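Local coordinates for DUF2442 domain-containing protein (Rhodospirillum rubrum ATCC 11170, PDB 3K8R) that is of unknown function but belongs to the DUF2442 family, folds around two small antiparallel beta sheets and pairs with a second copy through one of them, at residues A30-S35 / F51-A56; R38-V41 / C47-A50; V41-G46 / L88-L93; C68-L73 / Y77-E82. All blocks are in the same frame, centred on the assembly; numbering follows the deposited sequence.

Contact 1: residues A30-S35 / F51-A56; sequences ARYDRS and FPPRLA. With EDO (1,2-ethanediol), chain C.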
loop_
_atom_site.group_PDB
_atom_site.type_symbol
_atom_site.label_atom_id
_atom_site.label_comp_id
_atom_site.label_asym_id
_atom_site.label_seq_id
_atom_site.Cartn_x
_atom_site.Cartn_y
_atom_site.Cartn_z
ATOM N N ALA A 30 -0.291 9.565 8.682
ATOM C CA ALA A 30 0.873 8.661 8.725
ATOM C C ALA A 30 1.350 8.438 10.162
ATOM O O ALA A 30 1.444 9.378 10.941
ATOM C CB ALA A 30 1.993 9.232 7.906
ATOM N N ARG A 31 1.664 7.199 10.519
ATOM C CA ARG A 31 2.151 6.915 11.870
ATOM C C ARG A 31 3.019 5.668 11.927
ATOM O O ARG A 31 2.924 4.787 11.068
ATOM C CB ARG A 31 0.974 6.737 12.827
ATOM C CG ARG A 31 0.188 5.453 12.646
ATOM C CD ARG A 31 -1.013 5.398 13.575
ATOM N NE ARG A 31 -1.653 4.074 13.606
ATOM C CZ ARG A 31 -2.517 3.614 12.703
ATOM N NH1 ARG A 31 -2.851 4.341 11.641
ATOM N NH2 ARG A 31 -3.039 2.399 12.848
ATOM N N TYR A 32 3.874 5.596 12.937
ATOM C CA TYR A 32 4.671 4.408 13.126
ATOM C C TYR A 32 3.944 3.534 14.142
ATOM O O TYR A 32 3.509 4.005 15.190
ATOM C CB TYR A 32 6.074 4.741 13.609
ATOM C CG TYR A 32 6.952 3.519 13.811
ATOM C CD1 TYR A 32 7.435 2.794 12.725
ATOM C CD2 TYR A 32 7.311 3.101 15.083
ATOM C CE1 TYR A 32 8.234 1.682 12.912
ATOM C CE2 TYR A 32 8.113 1.997 15.273
ATOM C CZ TYR A 32 8.572 1.295 14.186
ATOM O OH TYR A 32 9.372 0.202 14.389
ATOM N N ASP A 33 3.776 2.268 13.800
ATOM C CA ASP A 33 3.139 1.316 14.669
ATOM C C ASP A 33 4.292 0.478 15.225
ATOM O O ASP A 33 4.957 -0.248 14.487
ATOM C CB ASP A 33 2.146 0.479 13.863
ATOM C CG ASP A 33 1.501 -0.599 14.673
ATOM O OD1 ASP A 33 0.998 -0.316 15.772
ATOM O OD2 ASP A 33 1.482 -1.746 14.200
ATOM N N ARG A 34 4.554 0.609 16.518
ATOM C CA ARG A 34 5.633 -0.140 17.146
ATOM C C ARG A 34 5.361 -1.630 17.123
ATOM O O ARG A 34 6.280 -2.426 16.901
ATOM C CB ARG A 34 5.820 0.294 18.593
ATOM C CG ARG A 34 6.144 1.735 18.720
ATOM C CD ARG A 34 6.653 2.093 20.082
ATOM N NE ARG A 34 7.087 3.476 20.045
ATOM C CZ ARG A 34 7.772 4.091 20.993
ATOM N NH1 ARG A 34 8.109 3.451 22.101
ATOM N NH2 ARG A 34 8.118 5.361 20.828
ATOM N N SER A 35 4.102 -1.999 17.356
ATOM C CA SER A 35 3.697 -3.399 17.379
ATOM C C SER A 35 4.155 -4.154 16.132
ATOM O O SER A 35 4.827 -5.179 16.243
ATOM C CB SER A 35 2.181 -3.512 17.509
ATOM O OG SER A 35 1.783 -4.875 17.547
ATOM N N PHE A 51 4.429 0.194 5.094
ATOM C CA PHE A 51 5.780 -0.204 4.680
ATOM C C PHE A 51 6.692 -0.241 5.892
ATOM O O PHE A 51 6.526 0.568 6.813
ATOM C CB PHE A 51 6.346 0.758 3.652
ATOM C CG PHE A 51 6.602 2.145 4.184
ATOM C CD1 PHE A 51 5.576 3.076 4.266
ATOM C CD2 PHE A 51 7.879 2.529 4.579
ATOM C CE1 PHE A 51 5.812 4.372 4.755
ATOM C CE2 PHE A 51 8.128 3.824 5.069
ATOM C CZ PHE A 51 7.092 4.746 5.155
ATOM N N PRO A 52 7.621 -1.208 5.934
ATOM C CA PRO A 52 8.594 -1.235 7.022
ATOM C C PRO A 52 9.648 -0.179 6.729
ATOM O O PRO A 52 10.427 -0.351 5.797
ATOM C CB PRO A 52 9.191 -2.634 6.932
ATOM C CG PRO A 52 8.951 -3.058 5.544
ATOM C CD PRO A 52 7.660 -2.443 5.139
ATOM N N PRO A 53 9.681 0.900 7.525
ATOM C CA PRO A 53 10.563 2.039 7.274
ATOM C C PRO A 53 12.073 1.759 7.301
ATOM O O PRO A 53 12.824 2.495 6.654
ATOM C CB PRO A 53 10.181 3.021 8.382
ATOM C CG PRO A 53 9.766 2.147 9.500
ATOM C CD PRO A 53 9.102 0.952 8.880
ATOM N N ARG A 54 12.527 0.727 8.015
ATOM C CA ARG A 54 13.974 0.422 8.048
ATOM C C ARG A 54 14.508 -0.136 6.734
ATOM O O ARG A 54 15.707 -0.343 6.614
ATOM C CB ARG A 54 14.349 -0.477 9.228
ATOM C CG ARG A 54 14.154 0.229 10.552
ATOM C CD ARG A 54 14.646 -0.559 11.740
ATOM N NE ARG A 54 14.489 0.227 12.966
ATOM C CZ ARG A 54 13.440 0.187 13.782
ATOM N NH1 ARG A 54 12.423 -0.623 13.542
ATOM N NH2 ARG A 54 13.412 0.963 14.858
ATOM N N LEU A 55 13.626 -0.387 5.766
ATOM C CA LEU A 55 14.036 -0.781 4.419
ATOM C C LEU A 55 14.251 0.464 3.546
ATOM O O LEU A 55 14.750 0.352 2.426
ATOM C CB LEU A 55 12.987 -1.678 3.747
ATOM C CG LEU A 55 12.729 -3.082 4.312
ATOM C CD1 LEU A 55 11.721 -3.812 3.423
ATOM C CD2 LEU A 55 14.016 -3.888 4.431
ATOM N N ALA A 56 13.876 1.640 4.067
ATOM C CA ALA A 56 13.959 2.907 3.334
ATOM C C ALA A 56 15.270 3.608 3.574
ATOM O O ALA A 56 15.806 3.601 4.684
ATOM C CB ALA A 56 12.819 3.835 3.726
HETATM C C1 EDO C . -5.242 1.052 9.696
HETATM O O1 EDO C . -5.125 -0.050 10.608
HETATM C C2 EDO C . -5.865 2.246 10.418
HETATM O O2 EDO C . -5.071 3.413 10.177
#

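Contact 2: residues R38-V41 / C47-A50; sequences RVIV and CTFA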
loop_
_atom_site.group_PDB
_atom_site.type_symbol
_atom_site.label_atom_id
_atom_site.label_comp_id
_atom_site.label_asym_id
_atom_site.label_seq_id
_atom_site.Cartn_x
_atom_site.Cartn_y
_atom_site.Cartn_z
ATOM N N ARG A 38 5.852 -1.085 11.477
ATOM C CA ARG A 38 5.546 -0.491 10.164
ATOM C C ARG A 38 5.066 0.949 10.289
ATOM O O ARG A 38 4.612 1.390 11.352
ATOM C CB ARG A 38 4.420 -1.257 9.460
ATOM C CG ARG A 38 4.627 -2.742 9.270
ATOM C CD ARG A 38 5.724 -3.065 8.268
ATOM N NE ARG A 38 5.970 -4.519 8.166
ATOM C CZ ARG A 38 6.924 -5.211 8.817
ATOM N NH1 ARG A 38 7.785 -4.618 9.643
ATOM N NH2 ARG A 38 7.031 -6.526 8.627
ATOM N N VAL A 39 5.154 1.676 9.182
ATOM C CA VAL A 39 4.603 3.018 9.109
ATOM C C VAL A 39 3.272 2.841 8.389
ATOM O O VAL A 39 3.264 2.461 7.225
ATOM C CB VAL A 39 5.496 3.959 8.304
ATOM C CG1 VAL A 39 4.845 5.341 8.176
ATOM C CG2 VAL A 39 6.872 4.054 8.943
ATOM N N ILE A 40 2.152 3.059 9.083
ATOM C CA ILE A 40 0.818 2.923 8.466
ATOM C C ILE A 40 0.361 4.265 7.885
ATOM O O ILE A 40 0.320 5.280 8.604
ATOM C CB ILE A 40 -0.239 2.402 9.459
ATOM C CG1 ILE A 40 0.209 1.066 10.050
ATOM C CG2 ILE A 40 -1.574 2.223 8.763
ATOM C CD1 ILE A 40 -0.741 0.507 11.062
ATOM N N VAL A 41 0.022 4.254 6.590
ATOM C CA VAL A 41 -0.395 5.450 5.860
ATOM C C VAL A 41 -1.843 5.343 5.391
ATOM O O VAL A 41 -2.182 4.471 4.587
ATOM C CB VAL A 41 0.471 5.691 4.605
ATOM C CG1 VAL A 41 0.110 7.030 3.978
ATOM C CG2 VAL A 41 1.948 5.646 4.950
ATOM N N CYS A 47 -7.986 4.092 0.990
ATOM C CA CYS A 47 -7.118 2.908 1.115
ATOM C C CYS A 47 -6.054 3.100 2.183
ATOM O O CYS A 47 -5.966 4.185 2.783
ATOM C CB CYS A 47 -6.448 2.594 -0.209
ATOM S SG CYS A 47 -7.614 2.243 -1.476
ATOM N N THR A 48 -5.262 2.041 2.415
ATOM C CA THR A 48 -4.192 2.035 3.420
ATOM C C THR A 48 -2.932 1.373 2.881
ATOM O O THR A 48 -3.001 0.304 2.263
ATOM C CB THR A 48 -4.609 1.250 4.670
ATOM O OG1 THR A 48 -5.938 1.606 5.042
ATOM C CG2 THR A 48 -3.674 1.528 5.828
ATOM N N PHE A 49 -1.786 2.004 3.120
ATOM C CA PHE A 49 -0.491 1.466 2.700
ATOM C C PHE A 49 0.435 1.373 3.906
ATOM O O PHE A 49 0.547 2.322 4.673
ATOM C CB PHE A 49 0.129 2.348 1.614
ATOM C CG PHE A 49 1.514 1.923 1.187
ATOM C CD1 PHE A 49 1.698 0.788 0.405
ATOM C CD2 PHE A 49 2.619 2.678 1.533
ATOM C CE1 PHE A 49 2.960 0.400 0.000
ATOM C CE2 PHE A 49 3.884 2.298 1.131
ATOM C CZ PHE A 49 4.052 1.150 0.360
ATOM N N ALA A 50 1.075 0.220 4.084
ATOM C CA ALA A 50 2.008 0.023 5.196
ATOM C C ALA A 50 3.341 -0.424 4.634
ATOM O O ALA A 50 3.374 -1.311 3.779
ATOM C CB ALA A 50 1.476 -1.018 6.177
#

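Contact 3: residues V41-G46 / L88-L93; sequences VDLENG and LSLPGL. With EDO (1,2-ethanediol), chain D; EDO (1,2-ethanediol), chain C.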
loop_
_atom_site.group_PDB
_atom_site.type_symbol
_atom_site.label_atom_id
_atom_site.label_comp_id
_atom_site.label_asym_id
_atom_site.label_seq_id
_atom_site.Cartn_x
_atom_site.Cartn_y
_atom_site.Cartn_z
ATOM N N VAL A 41 0.022 4.254 6.590
ATOM C CA VAL A 41 -0.395 5.450 5.860
ATOM C C VAL A 41 -1.843 5.343 5.391
ATOM O O VAL A 41 -2.182 4.471 4.587
ATOM C CB VAL A 41 0.471 5.691 4.605
ATOM C CG1 VAL A 41 0.110 7.030 3.978
ATOM C CG2 VAL A 41 1.948 5.646 4.950
ATOM N N ASP A 42 -2.683 6.243 5.892
ATOM C CA ASP A 42 -4.088 6.289 5.513
ATOM C C ASP A 42 -4.227 7.185 4.293
ATOM O O ASP A 42 -4.080 8.408 4.385
ATOM C CB ASP A 42 -4.936 6.856 6.650
ATOM C CG ASP A 42 -4.866 6.021 7.897
ATOM O OD1 ASP A 42 -5.171 4.814 7.807
ATOM O OD2 ASP A 42 -4.524 6.574 8.965
ATOM N N LEU A 43 -4.497 6.574 3.148
ATOM C CA LEU A 43 -4.646 7.328 1.911
ATOM C C LEU A 43 -5.982 8.059 1.886
ATOM O O LEU A 43 -7.001 7.566 2.385
ATOM C CB LEU A 43 -4.495 6.418 0.691
ATOM C CG LEU A 43 -3.124 5.756 0.590
ATOM C CD1 LEU A 43 -3.125 4.820 -0.572
ATOM C CD2 LEU A 43 -2.004 6.786 0.462
ATOM N N GLU A 44 -5.954 9.232 1.264
ATOM C CA GLU A 44 -7.095 10.135 1.198
ATOM C C GLU A 44 -8.259 9.551 0.404
ATOM O O GLU A 44 -9.402 9.961 0.584
ATOM C CB GLU A 44 -6.637 11.464 0.602
ATOM C CG GLU A 44 -7.268 12.679 1.259
ATOM C CD GLU A 44 -6.403 13.924 1.085
ATOM O OE1 GLU A 44 -5.998 14.206 -0.071
ATOM O OE2 GLU A 44 -6.125 14.611 2.105
ATOM N N ASN A 45 -7.962 8.588 -0.463
ATOM C CA ASN A 45 -8.979 7.893 -1.240
ATOM C C ASN A 45 -9.615 6.709 -0.487
ATOM O O ASN A 45 -10.315 5.901 -1.094
ATOM C CB ASN A 45 -8.368 7.387 -2.549
ATOM C CG ASN A 45 -7.303 6.332 -2.330
ATOM O OD1 ASN A 45 -7.274 5.674 -1.290
ATOM N ND2 ASN A 45 -6.417 6.170 -3.303
ATOM N N GLY A 46 -9.349 6.585 0.814
ATOM C CA GLY A 46 -9.907 5.501 1.617
ATOM C C GLY A 46 -9.029 4.265 1.801
ATOM O O GLY A 46 -9.300 3.455 2.682
ATOM N N LEU A 88 10.886 10.836 1.994
ATOM C CA LEU A 88 10.586 9.688 1.162
ATOM C C LEU A 88 9.389 10.049 0.311
ATOM O O LEU A 88 8.568 10.879 0.710
ATOM C CB LEU A 88 10.265 8.459 2.022
ATOM C CG LEU A 88 11.310 8.017 3.057
ATOM C CD1 LEU A 88 10.739 6.915 3.947
ATOM C CD2 LEU A 88 12.620 7.571 2.409
ATOM N N SER A 89 9.301 9.427 -0.864
ATOM C CA SER A 89 8.192 9.635 -1.792
ATOM C C SER A 89 7.161 8.560 -1.559
ATOM O O SER A 89 7.519 7.399 -1.523
ATOM C CB SER A 89 8.700 9.521 -3.225
ATOM O OG SER A 89 7.626 9.418 -4.131
ATOM N N LEU A 90 5.894 8.923 -1.389
ATOM C CA LEU A 90 4.834 7.910 -1.191
ATOM C C LEU A 90 4.640 7.089 -2.471
ATOM O O LEU A 90 4.643 5.850 -2.427
ATOM C CB LEU A 90 3.515 8.554 -0.742
ATOM C CG LEU A 90 2.261 7.687 -0.606
ATOM C CD1 LEU A 90 2.461 6.522 0.379
ATOM C CD2 LEU A 90 1.102 8.575 -0.174
ATOM N N PRO A 91 4.488 7.772 -3.622
ATOM C CA PRO A 91 4.337 6.993 -4.849
ATOM C C PRO A 91 5.523 6.066 -5.084
ATOM O O PRO A 91 5.327 4.934 -5.534
ATOM C CB PRO A 91 4.253 8.062 -5.941
ATOM C CG PRO A 91 3.785 9.293 -5.243
ATOM C CD PRO A 91 4.352 9.223 -3.867
ATOM N N GLY A 92 6.730 6.545 -4.779
ATOM C CA GLY A 92 7.945 5.747 -4.925
ATOM C C GLY A 92 7.868 4.509 -4.053
ATOM O O GLY A 92 8.088 3.393 -4.519
ATOM N N LEU A 93 7.522 4.709 -2.785
ATOM C CA LEU A 93 7.394 3.609 -1.835
ATOM C C LEU A 93 6.326 2.620 -2.299
ATOM O O LEU A 93 6.495 1.414 -2.181
ATOM C CB LEU A 93 7.062 4.130 -0.424
ATOM C CG LEU A 93 8.156 4.883 0.348
ATOM C CD1 LEU A 93 7.623 5.380 1.682
ATOM C CD2 LEU A 93 9.372 4.012 0.577
HETATM C C1 EDO D . 12.268 8.209 -2.605
HETATM O O1 EDO D . 11.572 7.907 -1.389
HETATM C C2 EDO D . 12.157 7.046 -3.594
HETATM O O2 EDO D . 11.243 6.041 -3.119
HETATM C C1 EDO C . -5.242 1.052 9.696
HETATM O O1 EDO C . -5.125 -0.050 10.608
HETATM C C2 EDO C . -5.865 2.246 10.418
HETATM O O2 EDO C . -5.071 3.413 10.177
#

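Contact 4: residues C68-L73 / Y77-E82; sequences CAVEIL and YGLHWE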
loop_
_atom_site.group_PDB
_atom_site.type_symbol
_atom_site.label_atom_id
_atom_site.label_comp_id
_atom_site.label_asym_id
_atom_site.label_seq_id
_atom_site.Cartn_x
_atom_site.Cartn_y
_atom_site.Cartn_z
ATOM N N CYS A 68 8.544 7.547 14.971
ATOM C CA CYS A 68 7.260 8.190 15.261
ATOM C C CYS A 68 7.145 9.634 14.823
ATOM O O CYS A 68 6.044 10.149 14.728
ATOM C CB CYS A 68 7.007 8.166 16.753
ATOM S SG CYS A 68 6.968 6.510 17.353
ATOM N N ALA A 69 8.266 10.288 14.561
ATOM C CA ALA A 69 8.250 11.688 14.148
ATOM C C ALA A 69 7.715 11.907 12.731
ATOM O O ALA A 69 7.671 13.050 12.272
ATOM C CB ALA A 69 9.656 12.298 14.283
ATOM N N VAL A 70 7.301 10.839 12.047
ATOM C CA VAL A 70 6.848 10.955 10.669
ATOM C C VAL A 70 5.788 12.025 10.527
ATOM O O VAL A 70 4.917 12.152 11.381
ATOM C CB VAL A 70 6.307 9.640 10.117
ATOM C CG1 VAL A 70 5.110 9.168 10.937
ATOM C CG2 VAL A 70 5.947 9.803 8.632
ATOM N N GLU A 71 5.922 12.802 9.451
ATOM C CA GLU A 71 5.029 13.911 9.084
ATOM C C GLU A 71 4.704 13.843 7.593
ATOM O O GLU A 71 5.483 13.307 6.809
ATOM C CB GLU A 71 5.716 15.258 9.319
ATOM C CG GLU A 71 5.804 15.733 10.743
ATOM C CD GLU A 71 6.457 17.106 10.836
ATOM O OE1 GLU A 71 7.666 17.247 10.538
ATOM O OE2 GLU A 71 5.755 18.055 11.222
ATOM N N ILE A 72 3.565 14.410 7.207
ATOM C CA ILE A 72 3.156 14.450 5.803
ATOM C C ILE A 72 3.485 15.834 5.244
ATOM O O ILE A 72 3.118 16.850 5.828
ATOM C CB ILE A 72 1.645 14.164 5.633
ATOM C CG1 ILE A 72 1.298 12.783 6.194
ATOM C CG2 ILE A 72 1.244 14.244 4.172
ATOM C CD1 ILE A 72 -0.197 12.483 6.229
ATOM N N LEU A 73 4.214 15.862 4.133
ATOM C CA LEU A 73 4.537 17.116 3.445
ATOM C C LEU A 73 4.282 16.930 1.945
ATOM O O LEU A 73 4.148 15.812 1.467
ATOM C CB LEU A 73 5.969 17.595 3.752
ATOM C CG LEU A 73 6.246 18.209 5.146
ATOM C CD1 LEU A 73 7.728 18.521 5.289
ATOM C CD2 LEU A 73 5.413 19.476 5.457
ATOM N N TYR A 77 2.241 13.843 -0.985
ATOM C CA TYR A 77 2.964 12.753 -1.644
ATOM C C TYR A 77 4.310 12.436 -0.990
ATOM O O TYR A 77 5.041 11.558 -1.461
ATOM C CB TYR A 77 3.199 13.091 -3.115
ATOM C CG TYR A 77 1.947 13.498 -3.867
ATOM C CD1 TYR A 77 1.034 12.542 -4.331
ATOM C CD2 TYR A 77 1.678 14.846 -4.129
ATOM C CE1 TYR A 77 -0.117 12.921 -5.025
ATOM C CE2 TYR A 77 0.532 15.234 -4.822
ATOM C CZ TYR A 77 -0.357 14.270 -5.268
ATOM O OH TYR A 77 -1.488 14.671 -5.943
ATOM N N GLY A 78 4.634 13.135 0.096
ATOM C CA GLY A 78 5.898 12.932 0.790
ATOM C C GLY A 78 5.801 12.750 2.299
ATOM O O GLY A 78 5.049 13.458 2.989
ATOM N N LEU A 79 6.575 11.787 2.795
ATOM C CA LEU A 79 6.694 11.511 4.213
ATOM C C LEU A 79 8.011 12.145 4.660
ATOM O O LEU A 79 9.055 11.942 4.025
ATOM C CB LEU A 79 6.667 10.009 4.466
ATOM C CG LEU A 79 5.363 9.342 4.012
ATOM C CD1 LEU A 79 5.421 7.829 4.189
ATOM C CD2 LEU A 79 4.180 9.957 4.764
ATOM N N HIS A 80 7.953 12.915 5.746
ATOM C CA HIS A 80 9.089 13.693 6.225
ATOM C C HIS A 80 9.422 13.396 7.683
ATOM O O HIS A 80 8.532 13.164 8.502
ATOM C CB HIS A 80 8.743 15.190 6.041
ATOM C CG HIS A 80 9.757 16.157 6.599
ATOM N ND1 HIS A 80 10.934 16.473 5.949
ATOM C CD2 HIS A 80 9.730 16.925 7.717
ATOM C CE1 HIS A 80 11.607 17.360 6.661
ATOM N NE2 HIS A 80 10.898 17.652 7.738
ATOM N N TRP A 81 10.726 13.374 7.973
ATOM C CA TRP A 81 11.268 13.261 9.333
ATOM C C TRP A 81 12.213 14.456 9.497
ATOM O O TRP A 81 13.282 14.501 8.889
ATOM C CB TRP A 81 12.010 11.943 9.552
ATOM C CG TRP A 81 11.116 10.721 9.673
ATOM C CD1 TRP A 81 10.736 10.081 10.828
ATOM C CD2 TRP A 81 10.508 9.999 8.601
ATOM N NE1 TRP A 81 9.939 9.007 10.534
ATOM C CE2 TRP A 81 9.780 8.934 9.173
ATOM C CE3 TRP A 81 10.504 10.150 7.211
ATOM C CZ2 TRP A 81 9.060 8.027 8.398
ATOM C CZ3 TRP A 81 9.793 9.245 6.443
ATOM C CH2 TRP A 81 9.083 8.197 7.035
ATOM N N GLU A 82 11.787 15.426 10.305
ATOM C CA GLU A 82 12.500 16.684 10.506
ATOM C C GLU A 82 13.917 16.502 11.045
ATOM O O GLU A 82 14.888 16.737 10.324
ATOM C CB GLU A 82 11.690 17.578 11.455
ATOM C CG GLU A 82 12.170 19.022 11.545
ATOM C CD GLU A 82 11.785 19.812 10.321
ATOM O OE1 GLU A 82 10.584 19.769 9.957
ATOM O OE2 GLU A 82 12.670 20.473 9.733
HETATM O O HOH W 1 7.733 19.892 10.713
#

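Contact 1: residues A30-S35 / F51-A56
The backbones at Y32 and P53 stay well apart, CA of Y32 lying 8.6 Å from CA of P53, so edge strand 30-33 and the short 3-10 segment 53-55 meet through side chains alone. Y32 bridges the gap. With its CG opposite the backbone N across the CA-CB bond (chi1 -180°), the ring extends far enough to meet both P53 and R54. The apolar part is a meeting of ring carbons: CE1 of Y32 lies 3.8 Å from CG of P53, and the two side chains cross at about a right angle. Farther along, the phenol reaches the arginine. NH1 of R54 donates to OH of Y32 at 3.3 Å, but the bond is long and bent to 141° at the hydrogen. The oxygen stands 27° out of the guanidinium plane, while the tyrosine ring is almost perpendicular to that plane. Stronger partners hold R54 from outside: its NH2 forms a salt bridge with D64 and a hydrogen bond to the carbonyl of A62. Y32, P53 and R54 all pack on L67 of helix 64-67, which ties this contact to the next element of the chain. The 3-10 segment is closed by A56 N bonding to O of P53 at 2.9 Å. R31 serves a different partner, its NH1 giving a hydrogen bond to O2 of an ethanediol molecule at 2.8 Å. The chemistry therefore implies a mainly apolar, buried junction of 115 Å² with one secondary polar link at its end: D64 and A62 hold NH2 of R54, and NH1 gives the long bond to the Y32 hydroxyl.

Contact 2: residues R38-V41 / C47-A50
V41 and F49 form the hydrogen-bonded pair of this contact, linked in both directions. N of V41 donates to O of F49 at 2.8 Å (153° at the hydrogen), and N of F49 returns a bond to O of V41 at 2.9 Å (170°). The next pair, I40 with A50, is non-hydrogen-bonded, its CA atoms 4.5 Å apart. Weaker CA-H...O contacts flank the two pairs: CA of A50 lies 3.4 Å from O of V39, and CA of T48 lies 3.4 Å from O of V41. Side chains then sort onto two faces. On one, the methyl CG2 of I40 meets the methyl CG2 of T48 at 3.7 Å. Both branches stand anti to their own backbone N, leaving OG1 of T48 beside the nitrogen and the methyl to make the apolar contact. CB of A50 faces CB of R38 at 4.4 Å on this side. On the other face V41 and F49 are neighbours and point into the interior, where F49 packs on L90, L93 and M94 of helix 90-94 and V41 touches A27 and F51. Farther out, the backbone of I40 bonds to R31, fixing strand 38-41 against strand 27-33, while N45 OD1 accepts from N of C47 at the turn. Along its outer edge in this chain, strand 48-51 pairs antiparallel, through T48 and A50, with a strand of the second subunit, joining the two sheets into one. Strand directions 165° apart and a short connection define a beta hairpin, the second and third strands of an antiparallel meander.

Contact 3: residues V41-G46 / L88-L93
O2 of an ethanediol molecule, probably from the crystallisation liquor, is gripped twice: it gives its proton to OD1 of D42 at 2.8 Å and is also held by R31. Besides this diol, D42 has a long, weak ion pairing of its OD2 with the same arginine. With an alanine here the diol hydroxyl would probably lose its acceptor and the R31 guanidinium its neighbouring negative charge. A second ethanediol sits by the other segment, where N of S89 donates to its O1 at 2.8 Å; this diol also bonds to the carbonyl of I97. Between these polar margins the two segments touch only through carbon. CD2 of L90 meets CD2 of L43 at 3.6 Å, and CD1 of L90 reaches CG1 of V41 at 4.3 Å. L90 divides its two methyls between these partners because CG stands anti to the backbone N (chi1 175°) and chi2 of 58° spreads the branches. The contact thus sets the first turn of helix 90-94 against the hairpin strand 38-43, with A27 and F49 completing the surroundings of L90. That helix starts at a classical N-cap: OG of S89 accepts from N of G92 at 3.1 Å. Past L43 the strand leaves through a type I turn, sealed by N of G46 on O of L43 at 3.0 Å. G46 has a phi of 95°, where a side chain would run into the carbonyl oxygen of N45, so a glycine fits here. The turn also lies at the dimer interface, where N45 packs on F98 of the second subunit.

Contact 4: residues C68-L73 / Y77-E82
E71 and H80 are bonded both ways through their backbones, N of H80 to O of E71 at 2.7 Å and N of E71 to O of H80 at 2.8 Å. Strands 71-73 and 78-81 form a beta hairpin, the first two strands of an antiparallel sheet, closed by a second such pair: N of L73 to O of G78 at 2.8 Å, nearly straight at 175°, and N of G78 back to O of L73. On the face carrying E71, L73 and H80, the imidazole is held by its rim: ND1 bonds to D87, NE2 gives a weak bond to OE1 of E82, and OE1 of E71 lies in plane 3.5 Å from CD2 of H80. One ring face takes a CH-pi contact from CD1 of L73, 3.7 Å from the H80 centroid. H80 presents that face with its CG anti to the backbone N (chi1 175°). Past H80, NE1 of W81 donates to the carbonyl of L67, setting the indole along V70. Replacing W81 by an alanine would probably strip V70 of this support and leave the L67 carbonyl without its donor. CA of V70 stands 3.9 Å from the centroid of the W81 five-membered ring, and CG2 of V70 is 3.6 Å from CZ2 of W81.

In the fold
Contacts 1 and 3 are buried and small, joining segments 16 and 42 residues apart through side chains, whereas contacts 2 and 4 are partly buried hairpins held by backbone bonds, one in each sheet. Contact 2 is nested within the loop closed by contact 1 and shares V41 with contact 3; contact 4 is nested within contact 3 and bonded to it, N of L90 to O of Y77. The two sheets meet in the interior, where L79 of contact 4 packs on F51 of contact 1 and V41. Contacts 1, 2 and 3 reach the second subunit, but contact 4 does not, and its exposed residues include E71 and E82, whose carboxylates approach each other.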